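Amorpha-4,11-diene synthase (Artemisia annua, PDB 4GAX) probably cyclises farnesyl diphosphate to a sesquiterpene, amorpha-4,11-diene in the enzyme it is named for, the crystallised form being an alpha-bisabolol synthase mutant. Local coordinates at residues 131-136 against 169-174; 264-269 against 308-313; 329-334 against 352-357. All blocks are in the same frame, centred on the assembly; numbering follows the deposited sequence.

Contact 1 (131-136 against 169-174); sequences GYFVTC and MRVPGE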
loop_
_atom_site.group_PDB
_atom_site.type_symbol
_atom_site.label_atom_id
_atom_site.label_comp_id
_atom_site.label_asym_id
_atom_site.label_seq_id
_atom_site.Cartn_x
_atom_site.Cartn_y
_atom_site.Cartn_z
ATOM N N GLY A 131 7.650 -2.423 -13.756
ATOM C CA GLY A 131 7.296 -1.242 -14.522
ATOM C C GLY A 131 7.432 -1.426 -16.026
ATOM O O GLY A 131 7.216 -0.476 -16.781
ATOM N N TYR A 132 7.813 -2.625 -16.482
ATOM C CA TYR A 132 7.926 -2.852 -17.930
ATOM C C TYR A 132 6.573 -3.285 -18.488
ATOM O O TYR A 132 6.068 -4.350 -18.131
ATOM C CB TYR A 132 8.958 -3.938 -18.258
ATOM C CG TYR A 132 10.363 -3.637 -17.800
ATOM C CD1 TYR A 132 10.997 -4.443 -16.860
ATOM C CD2 TYR A 132 11.067 -2.552 -18.318
ATOM C CE1 TYR A 132 12.302 -4.167 -16.430
ATOM C CE2 TYR A 132 12.361 -2.271 -17.895
ATOM C CZ TYR A 132 12.973 -3.080 -16.956
ATOM O OH TYR A 132 14.264 -2.805 -16.547
ATOM N N PHE A 133 5.996 -2.467 -19.366
ATOM C CA PHE A 133 4.657 -2.718 -19.909
ATOM C C PHE A 133 4.730 -3.786 -21.011
ATOM O O PHE A 133 4.396 -3.548 -22.178
ATOM C CB PHE A 133 4.059 -1.411 -20.447
ATOM C CG PHE A 133 2.550 -1.410 -20.563
ATOM C CD1 PHE A 133 1.859 -0.201 -20.642
ATOM C CD2 PHE A 133 1.822 -2.596 -20.607
ATOM C CE1 PHE A 133 0.475 -0.174 -20.766
ATOM C CE2 PHE A 133 0.437 -2.574 -20.736
ATOM C CZ PHE A 133 -0.235 -1.364 -20.816
ATOM N N VAL A 134 5.175 -4.967 -20.608
ATOM C CA VAL A 134 5.213 -6.147 -21.454
ATOM C C VAL A 134 3.790 -6.493 -21.910
ATOM O O VAL A 134 2.839 -6.253 -21.176
ATOM C CB VAL A 134 5.813 -7.291 -20.611
ATOM C CG1 VAL A 134 5.064 -8.585 -20.805
ATOM C CG2 VAL A 134 7.325 -7.402 -20.861
ATOM N N THR A 135 3.625 -7.040 -23.116
ATOM C CA THR A 135 2.272 -7.300 -23.613
ATOM C C THR A 135 1.740 -8.710 -23.270
ATOM O O THR A 135 2.468 -9.564 -22.759
ATOM C CB THR A 135 2.193 -7.086 -25.119
ATOM O OG1 THR A 135 0.852 -6.746 -25.493
ATOM C CG2 THR A 135 2.582 -8.333 -25.804
ATOM N N CYS A 136 0.470 -8.955 -23.578
ATOM C CA CYS A 136 -0.129 -10.268 -23.338
ATOM C C CYS A 136 0.179 -11.341 -24.375
ATOM O O CYS A 136 -0.270 -12.481 -24.217
ATOM C CB CYS A 136 -1.644 -10.128 -23.242
ATOM S SG CYS A 136 -2.139 -9.473 -21.681
ATOM N N MET A 169 -2.250 -8.240 -12.881
ATOM C CA MET A 169 -1.507 -7.120 -13.456
ATOM C C MET A 169 -2.153 -6.609 -14.721
ATOM O O MET A 169 -1.560 -5.789 -15.423
ATOM C CB MET A 169 -0.067 -7.527 -13.823
ATOM C CG MET A 169 0.636 -8.372 -12.786
ATOM S SD MET A 169 0.951 -7.474 -11.264
ATOM C CE MET A 169 2.134 -6.253 -11.801
ATOM N N ARG A 170 -3.344 -7.093 -15.043
ATOM C CA ARG A 170 -3.941 -6.748 -16.327
ATOM C C ARG A 170 -4.454 -5.319 -16.340
ATOM O O ARG A 170 -4.810 -4.760 -15.286
ATOM C CB ARG A 170 -5.081 -7.707 -16.676
ATOM C CG ARG A 170 -6.349 -7.495 -15.885
ATOM C CD ARG A 170 -7.265 -8.734 -16.032
ATOM N NE ARG A 170 -8.506 -8.617 -15.273
ATOM C CZ ARG A 170 -8.610 -8.789 -13.954
ATOM N NH1 ARG A 170 -7.538 -9.062 -13.226
ATOM N NH2 ARG A 170 -9.793 -8.663 -13.358
ATOM N N VAL A 171 -4.478 -4.732 -17.537
ATOM C CA VAL A 171 -5.071 -3.408 -17.748
ATOM C C VAL A 171 -6.403 -3.589 -18.504
ATOM O O VAL A 171 -6.761 -4.728 -18.851
ATOM C CB VAL A 171 -4.068 -2.483 -18.486
ATOM C CG1 VAL A 171 -2.696 -2.530 -17.775
ATOM C CG2 VAL A 171 -3.921 -2.895 -19.959
ATOM N N PRO A 172 -7.168 -2.500 -18.716
ATOM C CA PRO A 172 -8.455 -2.716 -19.393
ATOM C C PRO A 172 -8.290 -3.221 -20.822
ATOM O O PRO A 172 -7.387 -2.782 -21.534
ATOM C CB PRO A 172 -9.084 -1.320 -19.411
ATOM C CG PRO A 172 -8.496 -0.649 -18.201
ATOM C CD PRO A 172 -7.067 -1.138 -18.159
ATOM N N GLY A 173 -9.149 -4.152 -21.222
ATOM C CA GLY A 173 -9.191 -4.614 -22.597
ATOM C C GLY A 173 -8.336 -5.837 -22.875
ATOM O O GLY A 173 -8.303 -6.308 -24.010
ATOM N N GLU A 174 -7.653 -6.369 -21.862
ATOM C CA GLU A 174 -6.822 -7.554 -22.087
ATOM C C GLU A 174 -7.628 -8.837 -21.900
ATOM O O GLU A 174 -7.619 -9.447 -20.826
ATOM C CB GLU A 174 -5.555 -7.504 -21.218
ATOM C CG GLU A 174 -4.656 -6.338 -21.655
ATOM C CD GLU A 174 -3.398 -6.181 -20.834
ATOM O OE1 GLU A 174 -3.425 -6.454 -19.609
ATOM O OE2 GLU A 174 -2.371 -5.763 -21.419
HETATM O O HOH W 1 -1.344 -6.809 -23.895
#
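E174 sits at the N-cap position of helix 175-194 and ends a type II beta turn that starts at V171; its carboxylate lies beside C136 of the loop 131-136. C136 SG comes over one face of the group, 3.6 Å from E174 CD. V171 N-H comes from the opposite face. It gives a hydrogen bond to E174 OE1 of 2.9 Å, with an N-H...O angle of 168°, and so ties the turn back on itself. The other oxygen faces the neighbouring loop. A water accepts from C136 N at 2.8 Å and donates to E174 OE2 at 2.9 Å, which bridges the two segments without a direct hydrogen bond between them.

The main charge partner of E174 is R128 of helix 120-129, which forms a salt bridge with OE2. The same guanidinium group also bonds to V134 O and M169 O. One arginine therefore grips both loops of this helical N-terminal terpene synthase domain, and the carboxylate probably stays ionised beside it.

F133 is the centre of an inverse gamma turn. CG of F133 is swung away from its own N, beside the carbonyl carbon (chi1 -159°), and the ring reaches across to V171 from the opposite direction. CZ of F133 lies 4.1 Å from V171 CG1, obliquely to the ring. The ring edge also passes E174 OE2, which is 4.3 Å from F133 CE2. Helix 489-513 continues this apolar patch, with I513 against F133 and L512 against V171.

Contact 2 (264-269 against 308-313); sequences KWWKAF and VIALVT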
loop_
_atom_site.group_PDB
_atom_site.type_symbol
_atom_site.label_atom_id
_atom_site.label_comp_id
_atom_site.label_asym_id
_atom_site.label_seq_id
_atom_site.Cartn_x
_atom_site.Cartn_y
_atom_site.Cartn_z
ATOM N N LYS A 264 5.641 7.570 21.920
ATOM C CA LYS A 264 6.069 8.578 22.905
ATOM C C LYS A 264 5.638 9.976 22.483
ATOM O O LYS A 264 5.108 10.742 23.287
ATOM C CB LYS A 264 7.587 8.547 23.114
ATOM C CG LYS A 264 8.025 7.571 24.184
ATOM C CD LYS A 264 9.451 7.095 23.961
ATOM C CE LYS A 264 9.664 5.730 24.592
ATOM N NZ LYS A 264 11.067 5.258 24.443
ATOM N N TRP A 265 5.900 10.295 21.218
ATOM C CA TRP A 265 5.450 11.539 20.598
ATOM C C TRP A 265 3.950 11.752 20.784
ATOM O O TRP A 265 3.511 12.833 21.201
ATOM C CB TRP A 265 5.773 11.482 19.109
ATOM C CG TRP A 265 5.297 12.649 18.271
ATOM C CD1 TRP A 265 5.925 13.863 18.109
ATOM C CD2 TRP A 265 4.136 12.683 17.420
ATOM N NE1 TRP A 265 5.209 14.654 17.235
ATOM C CE2 TRP A 265 4.111 13.954 16.796
ATOM C CE3 TRP A 265 3.110 11.765 17.139
ATOM C CZ2 TRP A 265 3.105 14.324 15.896
ATOM C CZ3 TRP A 265 2.112 12.132 16.251
ATOM C CH2 TRP A 265 2.115 13.400 15.635
ATOM N N TRP A 266 3.168 10.717 20.476
ATOM C CA TRP A 266 1.709 10.795 20.573
ATOM C C TRP A 266 1.253 10.953 22.017
ATOM O O TRP A 266 0.356 11.749 22.322
ATOM C CB TRP A 266 1.051 9.547 19.940
ATOM C CG TRP A 266 -0.449 9.636 19.897
ATOM C CD1 TRP A 266 -1.346 8.826 20.542
ATOM C CD2 TRP A 266 -1.229 10.623 19.203
ATOM N NE1 TRP A 266 -2.635 9.235 20.272
ATOM C CE2 TRP A 266 -2.588 10.339 19.458
ATOM C CE3 TRP A 266 -0.909 11.723 18.394
ATOM C CZ2 TRP A 266 -3.628 11.109 18.920
ATOM C CZ3 TRP A 266 -1.935 12.480 17.858
ATOM C CH2 TRP A 266 -3.283 12.170 18.123
ATOM N N LYS A 267 1.861 10.180 22.910
ATOM C CA LYS A 267 1.506 10.249 24.318
ATOM C C LYS A 267 1.797 11.635 24.893
ATOM O O LYS A 267 1.095 12.102 25.790
ATOM C CB LYS A 267 2.259 9.188 25.120
ATOM C CG LYS A 267 2.031 9.297 26.636
ATOM C CD LYS A 267 2.886 8.296 27.401
ATOM C CE LYS A 267 2.774 8.511 28.911
ATOM N NZ LYS A 267 1.362 8.424 29.364
ATOM N N ALA A 268 2.825 12.301 24.373
ATOM C CA ALA A 268 3.157 13.638 24.861
ATOM C C ALA A 268 2.038 14.605 24.526
ATOM O O ALA A 268 1.727 15.512 25.303
ATOM C CB ALA A 268 4.456 14.114 24.238
ATOM N N PHE A 269 1.437 14.406 23.356
ATOM C CA PHE A 269 0.365 15.271 22.892
ATOM C C PHE A 269 -0.864 15.209 23.807
ATOM O O PHE A 269 -1.635 16.184 23.906
ATOM C CB PHE A 269 0.003 14.951 21.436
ATOM C CG PHE A 269 -1.146 15.764 20.917
ATOM C CD1 PHE A 269 -1.067 17.151 20.888
ATOM C CD2 PHE A 269 -2.307 15.152 20.462
ATOM C CE1 PHE A 269 -2.138 17.921 20.424
ATOM C CE2 PHE A 269 -3.380 15.915 19.990
ATOM C CZ PHE A 269 -3.291 17.301 19.976
ATOM N N VAL A 308 1.990 12.793 10.055
ATOM C CA VAL A 308 1.090 13.541 9.190
ATOM C C VAL A 308 -0.287 12.881 9.152
ATOM O O VAL A 308 -1.311 13.567 9.200
ATOM C CB VAL A 308 1.669 13.702 7.762
ATOM C CG1 VAL A 308 0.651 14.310 6.830
ATOM C CG2 VAL A 308 2.924 14.580 7.804
ATOM N N ILE A 309 -0.319 11.552 9.098
ATOM C CA ILE A 309 -1.607 10.846 9.151
ATOM C C ILE A 309 -2.339 11.094 10.483
ATOM O O ILE A 309 -3.573 11.270 10.514
ATOM C CB ILE A 309 -1.438 9.334 8.845
ATOM C CG1 ILE A 309 -0.959 9.166 7.405
ATOM C CG2 ILE A 309 -2.749 8.574 9.069
ATOM C CD1 ILE A 309 -0.474 7.749 7.049
ATOM N N ALA A 310 -1.589 11.143 11.585
ATOM C CA ALA A 310 -2.198 11.481 12.870
ATOM C C ALA A 310 -2.757 12.900 12.834
ATOM O O ALA A 310 -3.817 13.169 13.399
ATOM C CB ALA A 310 -1.191 11.333 14.003
ATOM N N LEU A 311 -2.061 13.807 12.147
ATOM C CA LEU A 311 -2.520 15.208 12.060
ATOM C C LEU A 311 -3.766 15.358 11.188
ATOM O O LEU A 311 -4.664 16.154 11.492
ATOM C CB LEU A 311 -1.409 16.099 11.518
ATOM C CG LEU A 311 -0.271 16.446 12.475
ATOM C CD1 LEU A 311 0.806 17.175 11.663
ATOM C CD2 LEU A 311 -0.807 17.342 13.601
ATOM N N VAL A 312 -3.802 14.586 10.104
ATOM C CA VAL A 312 -4.943 14.533 9.199
ATOM C C VAL A 312 -6.175 14.013 9.930
ATOM O O VAL A 312 -7.275 14.546 9.792
ATOM C CB VAL A 312 -4.635 13.590 8.008
ATOM C CG1 VAL A 312 -5.909 13.233 7.261
ATOM C CG2 VAL A 312 -3.622 14.230 7.091
ATOM N N THR A 313 -5.974 12.956 10.701
ATOM C CA THR A 313 -7.039 12.369 11.494
ATOM C C THR A 313 -7.632 13.410 12.445
ATOM O O THR A 313 -8.857 13.541 12.541
ATOM C CB THR A 313 -6.516 11.145 12.276
ATOM O OG1 THR A 313 -5.987 10.179 11.352
ATOM C CG2 THR A 313 -7.623 10.510 13.088
#
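W265 and W266 both point an indole corner at A310, joining helix 238-269 to helix 299-322 in the all-helical class I terpene synthase fold. Helix 299-322 also carries, just after this segment, the sequence DDIYD. It matches the aspartate-rich DDxxD motif that binds magnesium in this family.

The tight part is small. A310 CB points at the other helix and meets two ring carbons. It lies 4.1 Å from W265 CZ3, at the ring edge and near its plane. It lies equally far from W266 CZ3, which it meets obliquely. The two indole planes are turned by about 36°, so the methyl group sees two different ring orientations. Both tryptophans share a trans first torsion (chi1 176° for W265), which carries the six-membered rings forward to the same alanine. The CA atoms of W266 and A310 are 8.7 Å apart, a gap the indole bridges to reach the methyl group. C285 of helix 282-292 also touches A310.

W266 NE1 is bonded to D280 from outside the pair. K307 makes a cation-pi contact with the W265 ring.

The outer face of helix 238-269 is looser. K264, K267 and A268 are exposed and make no contact with 308-313, though K264 lies against L42 and I43 of a loop. L311 is buried but only flanks the contact, its CG staying 5.0 Å from W265 CH2. On helix 299-322 T313 OG1 donates to I309 O at 2.8 Å, while T313 N reaches that oxygen from the opposite face of the carbonyl plane.

Contact 3 (329-334 against 352-357); sequences KIFTEA and PIYKLF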
loop_
_atom_site.group_PDB
_atom_site.type_symbol
_atom_site.label_atom_id
_atom_site.label_comp_id
_atom_site.label_asym_id
_atom_site.label_seq_id
_atom_site.Cartn_x
_atom_site.Cartn_y
_atom_site.Cartn_z
ATOM N N LYS A 329 -13.602 28.468 9.289
ATOM C CA LYS A 329 -13.117 29.570 8.461
ATOM C C LYS A 329 -11.822 30.164 9.018
ATOM O O LYS A 329 -10.861 30.384 8.275
ATOM C CB LYS A 329 -14.180 30.674 8.353
ATOM C CG LYS A 329 -13.720 31.884 7.558
ATOM C CD LYS A 329 -14.364 31.932 6.177
ATOM C CE LYS A 329 -15.651 32.757 6.186
ATOM N NZ LYS A 329 -15.470 34.120 5.600
ATOM N N ILE A 330 -11.811 30.428 10.324
ATOM C CA ILE A 330 -10.627 30.953 11.002
ATOM C C ILE A 330 -9.455 29.957 10.969
ATOM O O ILE A 330 -8.306 30.337 10.725
ATOM C CB ILE A 330 -10.939 31.300 12.469
ATOM C CG1 ILE A 330 -11.998 32.400 12.550
ATOM C CG2 ILE A 330 -9.686 31.755 13.188
ATOM C CD1 ILE A 330 -12.477 32.683 13.963
ATOM N N PHE A 331 -9.738 28.688 11.235
ATOM C CA PHE A 331 -8.676 27.682 11.237
ATOM C C PHE A 331 -8.023 27.573 9.853
ATOM O O PHE A 331 -6.798 27.459 9.741
ATOM C CB PHE A 331 -9.206 26.321 11.710
ATOM C CG PHE A 331 -8.121 25.303 11.984
ATOM C CD1 PHE A 331 -7.466 25.276 13.210
ATOM C CD2 PHE A 331 -7.758 24.377 11.016
ATOM C CE1 PHE A 331 -6.460 24.327 13.467
ATOM C CE2 PHE A 331 -6.751 23.422 11.266
ATOM C CZ PHE A 331 -6.104 23.406 12.496
ATOM N N THR A 332 -8.848 27.619 8.809
ATOM C CA THR A 332 -8.359 27.557 7.433
ATOM C C THR A 332 -7.406 28.710 7.092
ATOM O O THR A 332 -6.396 28.501 6.418
ATOM C CB THR A 332 -9.521 27.568 6.429
ATOM O OG1 THR A 332 -10.379 26.443 6.674
ATOM C CG2 THR A 332 -8.990 27.515 4.992
ATOM N N GLU A 333 -7.720 29.923 7.542
ATOM C CA GLU A 333 -6.837 31.061 7.277
ATOM C C GLU A 333 -5.537 30.920 8.065
ATOM O O GLU A 333 -4.458 31.262 7.567
ATOM C CB GLU A 333 -7.529 32.397 7.586
ATOM C CG GLU A 333 -6.635 33.619 7.397
ATOM C CD GLU A 333 -5.961 33.663 6.028
ATOM O OE1 GLU A 333 -6.647 33.408 5.012
ATOM O OE2 GLU A 333 -4.743 33.953 5.968
ATOM N N ALA A 334 -5.643 30.409 9.289
ATOM C CA ALA A 334 -4.462 30.119 10.093
ATOM C C ALA A 334 -3.555 29.103 9.386
ATOM O O ALA A 334 -2.323 29.195 9.453
ATOM C CB ALA A 334 -4.868 29.607 11.456
ATOM N N PRO A 352 -4.076 23.593 20.639
ATOM C CA PRO A 352 -3.095 22.498 20.756
ATOM C C PRO A 352 -2.787 21.821 19.428
ATOM O O PRO A 352 -1.663 21.389 19.186
ATOM C CB PRO A 352 -3.789 21.489 21.689
ATOM C CG PRO A 352 -4.779 22.332 22.483
ATOM C CD PRO A 352 -5.253 23.384 21.510
ATOM N N ILE A 353 -3.786 21.733 18.561
ATOM C CA ILE A 353 -3.620 21.008 17.309
ATOM C C ILE A 353 -2.811 21.870 16.343
ATOM O O ILE A 353 -2.004 21.364 15.571
ATOM C CB ILE A 353 -4.989 20.624 16.686
ATOM C CG1 ILE A 353 -5.812 19.778 17.673
ATOM C CG2 ILE A 353 -4.789 19.862 15.370
ATOM C CD1 ILE A 353 -6.490 20.552 18.836
ATOM N N TYR A 354 -3.025 23.182 16.395
ATOM C CA TYR A 354 -2.260 24.076 15.542
ATOM C C TYR A 354 -0.797 24.010 15.945
ATOM O O TYR A 354 0.085 23.976 15.090
ATOM C CB TYR A 354 -2.773 25.518 15.618
ATOM C CG TYR A 354 -2.232 26.396 14.504
ATOM C CD1 TYR A 354 -2.742 26.305 13.210
ATOM C CD2 TYR A 354 -1.205 27.307 14.740
ATOM C CE1 TYR A 354 -2.251 27.100 12.187
ATOM C CE2 TYR A 354 -0.708 28.112 13.722
ATOM C CZ TYR A 354 -1.233 28.005 12.449
ATOM O OH TYR A 354 -0.734 28.793 11.437
ATOM N N LYS A 355 -0.557 23.980 17.252
ATOM C CA LYS A 355 0.798 23.856 17.801
ATOM C C LYS A 355 1.486 22.550 17.411
ATOM O O LYS A 355 2.651 22.553 16.984
ATOM C CB LYS A 355 0.741 23.965 19.328
ATOM C CG LYS A 355 2.085 23.780 20.030
ATOM C CD LYS A 355 3.081 24.883 19.670
ATOM C CE LYS A 355 4.370 24.752 20.503
ATOM N NZ LYS A 355 5.561 25.273 19.771
ATOM N N LEU A 356 0.787 21.428 17.570
ATOM C CA LEU A 356 1.351 20.133 17.172
ATOM C C LEU A 356 1.667 20.129 15.688
ATOM O O LEU A 356 2.729 19.653 15.266
ATOM C CB LEU A 356 0.378 18.988 17.484
ATOM C CG LEU A 356 0.937 17.575 17.264
ATOM C CD1 LEU A 356 1.924 17.218 18.373
ATOM C CD2 LEU A 356 -0.197 16.549 17.202
ATOM N N PHE A 357 0.731 20.649 14.899
ATOM C CA PHE A 357 0.889 20.738 13.446
ATOM C C PHE A 357 2.105 21.602 13.076
ATOM O O PHE A 357 2.952 21.186 12.291
ATOM C CB PHE A 357 -0.394 21.333 12.860
ATOM C CG PHE A 357 -0.361 21.561 11.374
ATOM C CD1 PHE A 357 -0.897 20.629 10.503
ATOM C CD2 PHE A 357 0.148 22.739 10.847
ATOM C CE1 PHE A 357 -0.898 20.857 9.135
ATOM C CE2 PHE A 357 0.154 22.957 9.477
ATOM C CZ PHE A 357 -0.363 22.018 8.625
#
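Y354 reaches from helix 351-370 to A334 and F331 of helix 325-337, joining two helices that follow each other in the alpha-helical metal-binding domain of the terpene synthase family. The contact is buried and is carried by three residues.

The tyrosine does most of the work. Its CG is anti to the backbone N (chi1 -166°), which throws the ring straight out from its helix toward the other one. The hydroxyl then arrives at the backbone of A334. Y354 OH donates to A334 O at 2.6 Å, with a C=O...O angle of 130°. The donor stands 46° out of the carbonyl plane, so it approaches from above that plane. The acceptor itself lies near the plane of the tyrosine ring, at its edge. S339 N also bonds to Y354 OH, so this buried hydroxyl has two backbone partners, which fix the far end of the ring.

The flank of the ring is packed by carbon. A334 CB points toward the other helix and touches Y354 CE1 at 3.7 Å. I346, from the loop between the two helices, presses on both A334 and Y354, and C342 adds to the cover of the tyrosine.

F331 fills the next position. Its CB leaves to the side, but a first torsion in the same range as that of Y354 brings the ring round to the contact. The two ring planes are nearly perpendicular. F331 CE1 lies at the edge of the Y354 ring, near its plane, while the tyrosine meets the phenylalanine ring obliquely. Y319 of helix 299-322 packs on F331 as well. I353 borders the group more distantly, with its CG2 4.7 Å from F331 CZ. The nearest ring atoms are F331 CE1 and Y354 CD1, 4.2 Å apart.

Contacts 2 and 3 are neighbours in the metal-binding domain, with centres 15 Å apart. They touch through helix 351-370: L311 CD2 lies 3.7 Å from L356 CD2, and F269 CE1 lies 3.7 Å from P352 O. Helix 299-322 of contact 2 leads directly into helix 325-337 of contact 3. The aspartate-rich sequence, which probably supplies part of the magnesium site as in relatives, falls between 308-313 and 329-334 in the chain. Contact 1 lies across the chain's centre in the N-terminal domain. Its centre is 40 Å from that of contact 2 and 45 Å from that of contact 3, with nearest atoms about 24 Å and 33 Å away.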